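Local coordinates for protein gamma-glutamyl-gamma-aminobutyraldehyde dehydrogenase (Burkholderia cenocepacia, PDB 4LIH) that probably oxidises gamma-glutamyl-gamma-aminobutyraldehyde and related aldehydes to the corresponding acids, with a nicotinamide dinucleotide as electron acceptor, as a member of the aldehyde dehydrogenase family, at residues V166-V172 with V244-T250. Numbering follows the deposited sequence.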
# COMPACT_ATOMS: atom_id res chain seq x y z
N VAL A 166 8.95 6.54 18.27
CA VAL A 166 10.25 6.06 18.82
C VAL A 166 10.44 6.62 20.26
O VAL A 166 11.06 5.99 21.14
CB VAL A 166 11.40 6.37 17.78
CG1 VAL A 166 11.71 7.83 17.73
CG2 VAL A 166 12.67 5.58 18.03
N GLY A 167 9.85 7.77 20.52
CA GLY A 167 9.95 8.44 21.85
C GLY A 167 10.43 9.88 21.79
O GLY A 167 9.67 10.79 21.47
N VAL A 168 11.68 10.10 22.20
CA VAL A 168 12.23 11.43 22.18
C VAL A 168 13.11 11.66 20.94
O VAL A 168 14.14 10.93 20.72
CB VAL A 168 13.06 11.75 23.47
CG1 VAL A 168 13.72 13.10 23.32
CG2 VAL A 168 12.18 11.70 24.75
N VAL A 169 12.73 12.67 20.15
CA VAL A 169 13.45 13.00 18.90
C VAL A 169 14.17 14.33 19.04
O VAL A 169 13.58 15.30 19.48
CB VAL A 169 12.46 13.10 17.73
CG1 VAL A 169 13.15 13.53 16.47
CG2 VAL A 169 11.76 11.75 17.49
N ALA A 170 15.48 14.32 18.77
CA ALA A 170 16.29 15.52 18.68
C ALA A 170 16.38 15.90 17.22
O ALA A 170 16.60 15.04 16.39
CB ALA A 170 17.67 15.28 19.29
N ALA A 171 16.14 17.16 16.92
CA ALA A 171 16.37 17.70 15.57
C ALA A 171 17.33 18.89 15.58
O ALA A 171 17.09 19.89 16.27
CB ALA A 171 15.06 18.11 14.98
N VAL A 172 18.41 18.78 14.82
CA VAL A 172 19.42 19.81 14.68
C VAL A 172 19.37 20.28 13.23
O VAL A 172 19.59 19.48 12.32
CB VAL A 172 20.82 19.25 14.99
CG1 VAL A 172 21.90 20.32 14.82
CG2 VAL A 172 20.87 18.62 16.38
N VAL A 244 17.65 10.29 24.51
CA VAL A 244 17.15 10.68 23.19
C VAL A 244 17.17 9.35 22.37
O VAL A 244 18.13 8.61 22.40
CB VAL A 244 18.08 11.73 22.56
CG1 VAL A 244 17.81 11.92 21.07
CG2 VAL A 244 17.95 13.06 23.31
N ASP A 245 16.11 9.12 21.61
CA ASP A 245 15.90 7.87 20.92
C ASP A 245 16.22 7.98 19.43
O ASP A 245 16.38 6.97 18.76
CB ASP A 245 14.44 7.47 21.09
CG ASP A 245 14.07 7.24 22.55
OD1 ASP A 245 14.67 6.30 23.14
OD2 ASP A 245 13.19 7.92 23.09
N CYS A 246 16.32 9.19 18.92
CA CYS A 246 16.48 9.46 17.50
C CYS A 246 17.03 10.83 17.32
O CYS A 246 16.61 11.70 18.02
CB CYS A 246 15.13 9.36 16.78
SG CYS A 246 15.14 10.03 15.12
N ILE A 247 17.98 11.02 16.41
CA ILE A 247 18.48 12.34 16.09
C ILE A 247 18.40 12.53 14.57
O ILE A 247 18.92 11.69 13.81
CB ILE A 247 19.92 12.62 16.65
CG1 ILE A 247 20.29 14.07 16.36
CG2 ILE A 247 20.95 11.67 16.02
CD1 ILE A 247 21.37 14.64 17.24
N ALA A 248 17.75 13.61 14.15
CA ALA A 248 17.58 14.03 12.75
C ALA A 248 18.33 15.34 12.51
O ALA A 248 18.07 16.32 13.21
CB ALA A 248 16.09 14.22 12.44
N PHE A 249 19.26 15.35 11.54
CA PHE A 249 20.21 16.43 11.31
C PHE A 249 20.19 16.80 9.83
O PHE A 249 20.08 15.95 8.95
CB PHE A 249 21.62 15.98 11.74
CG PHE A 249 22.75 16.90 11.34
CD1 PHE A 249 23.10 17.95 12.12
CD2 PHE A 249 23.48 16.67 10.18
CE1 PHE A 249 24.13 18.80 11.78
CE2 PHE A 249 24.53 17.49 9.83
CZ PHE A 249 24.85 18.57 10.63
N THR A 250 20.26 18.10 9.56
CA THR A 250 20.52 18.60 8.23
C THR A 250 21.65 19.56 8.41
O THR A 250 21.57 20.41 9.30
CB THR A 250 19.32 19.32 7.61
OG1 THR A 250 18.22 18.41 7.49
CG2 THR A 250 19.64 19.86 6.18
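D245 and V168 grip each other twice where two parallel strands, 168-172 and 246-250, begin to pair. The D245 backbone N gives its hydrogen to V168 O at 2.8 Å, while the carboxylate reaches back so that OD2 takes the V168 N-H, also at 2.8 Å and almost perfectly straight (178°), on its anti lone pair. With CG beside its own backbone N (chi1 -62°), the short aspartate side chain is turned back to the V168 amide; OD2 also salt-bridges R75 of helix 64-80. G167 suits the bend before V168: at its backbone angles a CB would jam against the preceding carbonyl and run into OD2. Beyond this, A170 N donates to C246 O, A248 N to A170 O at 2.9 Å, and V172 N to A248 O, before T250 N closes the series on V172 O.

On the face of A170, V172, I247 and F249, small A170 admits V244 CG1 to 3.8 Å from its CB, beside I247 CG1. Branched V172 spreads its methyls: CG1, anti to its backbone N (chi1 179°), lies at the F249 ring edge, 3.8 Å from CD1, and CG2 meets I247 CD1. On the other face, small A171 and A248 fit against K185 of helix 178-191. Against these mostly buried residues, partly exposed V166 packs more openly, sliding past D245 in the opposite direction, though the D245 bonds stay tight.

T250 OG1 hydrogen-bonds K185 NZ, and its side chain touches E274, the predicted active-site residue. Such parallel pairing, with intervening helices, is typical of the Rossmann-like nucleotide-binding domain of aldehyde dehydrogenases.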